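Local coordinates for protein insect group II chitinase (Ostrinia furnacalis, PDB 5Y2A) that probably hydrolyses the beta-1,4 linkages of chitin as a family 18 glycoside hydrolase, working in insect chitin breakdown, at residues 190-195 / 229-234. Numbering follows the deposited sequence.
Sequences ISLMTY and NYWINK. With NAG (2-acetamido-2-deoxy-beta-D-glucopyranose), chain C.
Leu-192 sets its CD2 methyl squarely over the pyrrole ring of Trp-231, 3.4 Å from the centre of the five-membered ring and only 9° off its normal, a close CH-pi contact. The methyl is almost equally near all five atoms of that ring, with NE1 and CD1 each at 3.5 Å. Farther along the same face Ile-190 CG2 stands over the benzo rim, while CD1 reaches CZ3 of Trp-231 from beyond that rim, at 4.2 Å. Two alternate residues of the strand thus share one indole face. In Leu-192 the side chain leaves with CG anti to the carbonyl carbon (chi1 -53°), which carries CD2 across to the helix although its CB does not point there. Trp-231 points from helix 224-233 toward the strand, and its NE1 makes a weak hydrogen bond to the carbonyl O of Ser-168, giving this buried N-H a partner beside the apolar packing. Val-167 of strand 162-167 and the ring of Tyr-178 also border the indole. With an alanine here, a gap would probably open between strand and helix, leaving the Leu-192 CD2 methyl without its ring and the Ser-168 carbonyl without this donor. Away from the strand, on the same helix, Asn-229 ND2 hydrogen-bonds to the Asn-225 carbonyl O and lies 3.5 Å from O5 of the bound NAG, in a glycan pocket that Tyr-212 and Asn-225 complete. Strand 189-192 runs parallel to strands 162-167 and 241-254, and its outward side chains meet helix 224-233 mainly at the indole, with Leu-192 also touching Val-228, the strand-to-helix packing of the TIM barrel of family 18 chitinases.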
loop_
_atom_site.group_PDB
_atom_site.type_symbol
_atom_site.label_atom_id
_atom_site.label_comp_id
_atom_site.label_asym_id
_atom_site.label_seq_id
_atom_site.Cartn_x
_atom_site.Cartn_y
_atom_site.Cartn_z
ATOM N N ILE A 190 -1.079 -26.685 11.162
ATOM C CA ILE A 190 -1.929 -25.516 10.986
ATOM C C ILE A 190 -1.197 -24.342 11.617
ATOM O O ILE A 190 -0.988 -24.318 12.835
ATOM C CB ILE A 190 -3.309 -25.714 11.625
ATOM C CG1 ILE A 190 -4.082 -26.822 10.906
ATOM C CG2 ILE A 190 -4.096 -24.429 11.618
ATOM C CD1 ILE A 190 -5.286 -27.286 11.677
ATOM N N SER A 191 -0.795 -23.376 10.802
ATOM C CA SER A 191 -0.108 -22.192 11.307
ATOM C C SER A 191 -1.157 -21.136 11.637
ATOM O O SER A 191 -1.735 -20.520 10.736
ATOM C CB SER A 191 0.910 -21.667 10.297
ATOM O OG SER A 191 2.092 -22.467 10.297
ATOM N N LEU A 192 -1.395 -20.923 12.927
ATOM C CA LEU A 192 -2.324 -19.886 13.357
ATOM C C LEU A 192 -1.683 -18.521 13.147
ATOM O O LEU A 192 -0.603 -18.252 13.680
ATOM C CB LEU A 192 -2.687 -20.081 14.826
ATOM C CG LEU A 192 -3.201 -21.469 15.224
ATOM C CD1 LEU A 192 -3.355 -21.526 16.738
ATOM C CD2 LEU A 192 -4.524 -21.775 14.528
ATOM N N MET A 193 -2.337 -17.654 12.374
ATOM C CA MET A 193 -1.814 -16.300 12.175
ATOM C C MET A 193 -2.234 -15.429 13.361
ATOM O O MET A 193 -3.048 -14.508 13.261
ATOM C CB MET A 193 -2.268 -15.735 10.840
ATOM C CG MET A 193 -1.602 -16.440 9.673
ATOM S SD MET A 193 -2.044 -15.713 8.078
ATOM C CE MET A 193 -3.687 -16.370 7.921
ATOM N N THR A 194 -1.627 -15.741 14.507
ATOM C CA THR A 194 -1.963 -15.111 15.783
ATOM C C THR A 194 -1.284 -13.744 15.919
ATOM O O THR A 194 -0.463 -13.499 16.800
ATOM C CB THR A 194 -1.599 -16.057 16.921
ATOM O OG1 THR A 194 -0.400 -16.776 16.588
ATOM C CG2 THR A 194 -2.719 -17.066 17.129
ATOM N N TYR A 195 -1.654 -12.844 15.008
ATOM C CA TYR A 195 -1.150 -11.477 15.015
ATOM C C TYR A 195 -2.074 -10.620 14.163
ATOM O O TYR A 195 -3.008 -11.118 13.530
ATOM C CB TYR A 195 0.295 -11.402 14.518
ATOM C CG TYR A 195 0.616 -12.317 13.360
ATOM C CD1 TYR A 195 0.126 -12.054 12.080
ATOM C CD2 TYR A 195 1.414 -13.438 13.543
ATOM C CE1 TYR A 195 0.427 -12.889 11.015
ATOM C CE2 TYR A 195 1.715 -14.281 12.481
ATOM C CZ TYR A 195 1.222 -14.000 11.225
ATOM O OH TYR A 195 1.525 -14.830 10.173
ATOM N N ASN A 229 -7.192 -21.971 22.142
ATOM C CA ASN A 229 -8.208 -22.805 22.769
ATOM C C ASN A 229 -9.444 -22.940 21.892
ATOM O O ASN A 229 -10.088 -23.998 21.887
ATOM C CB ASN A 229 -8.562 -22.242 24.144
ATOM C CG ASN A 229 -7.526 -22.594 25.183
ATOM O OD1 ASN A 229 -7.452 -23.736 25.633
ATOM N ND2 ASN A 229 -6.706 -21.619 25.564
ATOM N N TYR A 230 -9.773 -21.903 21.118
ATOM C CA TYR A 230 -10.923 -21.997 20.224
ATOM C C TYR A 230 -10.693 -23.043 19.139
ATOM O O TYR A 230 -11.587 -23.844 18.845
ATOM C CB TYR A 230 -11.221 -20.634 19.600
ATOM C CG TYR A 230 -12.592 -20.544 18.966
ATOM C CD1 TYR A 230 -13.746 -20.619 19.742
ATOM C CD2 TYR A 230 -12.733 -20.395 17.587
ATOM C CE1 TYR A 230 -15.003 -20.539 19.164
ATOM C CE2 TYR A 230 -13.988 -20.313 17.002
ATOM C CZ TYR A 230 -15.118 -20.384 17.797
ATOM O OH TYR A 230 -16.366 -20.302 17.221
ATOM N N TRP A 231 -9.501 -23.058 18.536
ATOM C CA TRP A 231 -9.184 -24.092 17.553
ATOM C C TRP A 231 -9.251 -25.482 18.174
ATOM O O TRP A 231 -9.783 -26.420 17.564
ATOM C CB TRP A 231 -7.803 -23.844 16.946
ATOM C CG TRP A 231 -7.855 -22.906 15.795
ATOM C CD1 TRP A 231 -7.802 -21.544 15.841
ATOM C CD2 TRP A 231 -8.016 -23.256 14.421
ATOM N NE1 TRP A 231 -7.896 -21.026 14.573
ATOM C CE2 TRP A 231 -8.040 -22.057 13.685
ATOM C CE3 TRP A 231 -8.149 -24.470 13.739
ATOM C CZ2 TRP A 231 -8.194 -22.035 12.302
ATOM C CZ3 TRP A 231 -8.285 -24.445 12.363
ATOM C CH2 TRP A 231 -8.306 -23.235 11.659
ATOM N N ILE A 232 -8.717 -25.634 19.388
ATOM C CA ILE A 232 -8.776 -26.923 20.074
ATOM C C ILE A 232 -10.227 -27.332 20.306
ATOM O O ILE A 232 -10.627 -28.465 20.016
ATOM C CB ILE A 232 -7.995 -26.864 21.400
ATOM C CG1 ILE A 232 -6.509 -26.598 21.144
ATOM C CG2 ILE A 232 -8.189 -28.160 22.191
ATOM C CD1 ILE A 232 -5.698 -26.369 22.415
ATOM N N ASN A 233 -11.036 -26.408 20.827
ATOM C CA ASN A 233 -12.438 -26.701 21.098
ATOM C C ASN A 233 -13.239 -26.943 19.831
ATOM O O ASN A 233 -14.279 -27.605 19.891
ATOM C CB ASN A 233 -13.062 -25.567 21.900
ATOM C CG ASN A 233 -12.459 -25.441 23.275
ATOM O OD1 ASN A 233 -11.857 -26.386 23.780
ATOM N ND2 ASN A 233 -12.616 -24.277 23.890
ATOM N N LYS A 234 -12.800 -26.405 18.695
ATOM C CA LYS A 234 -13.435 -26.700 17.419
ATOM C C LYS A 234 -13.010 -28.044 16.847
ATOM O O LYS A 234 -13.497 -28.420 15.775
ATOM C CB LYS A 234 -13.144 -25.592 16.403
ATOM C CG LYS A 234 -13.875 -24.297 16.691
ATOM C CD LYS A 234 -15.255 -24.321 16.076
ATOM C CE LYS A 234 -15.473 -23.138 15.166
ATOM N NZ LYS A 234 -16.611 -23.374 14.237
HETATM C C1 NAG C . -6.525 -19.136 28.468
HETATM C C2 NAG C . -6.559 -18.628 29.903
HETATM C C3 NAG C . -7.218 -19.663 30.819
HETATM C C4 NAG C . -8.570 -20.113 30.273
HETATM C C5 NAG C . -8.448 -20.503 28.802
HETATM C C6 NAG C . -9.781 -20.803 28.151
HETATM C C7 NAG C . -4.912 -17.117 30.914
HETATM C C8 NAG C . -3.512 -16.972 31.431
HETATM N N2 NAG C . -5.228 -18.308 30.395
HETATM O O3 NAG C . -7.354 -19.081 32.111
HETATM O O4 NAG C . -9.001 -21.300 30.932
HETATM O O5 NAG C . -7.837 -19.447 28.047
HETATM O O6 NAG C . -10.572 -19.630 28.012
HETATM O O7 NAG C . -5.716 -16.194 30.951
#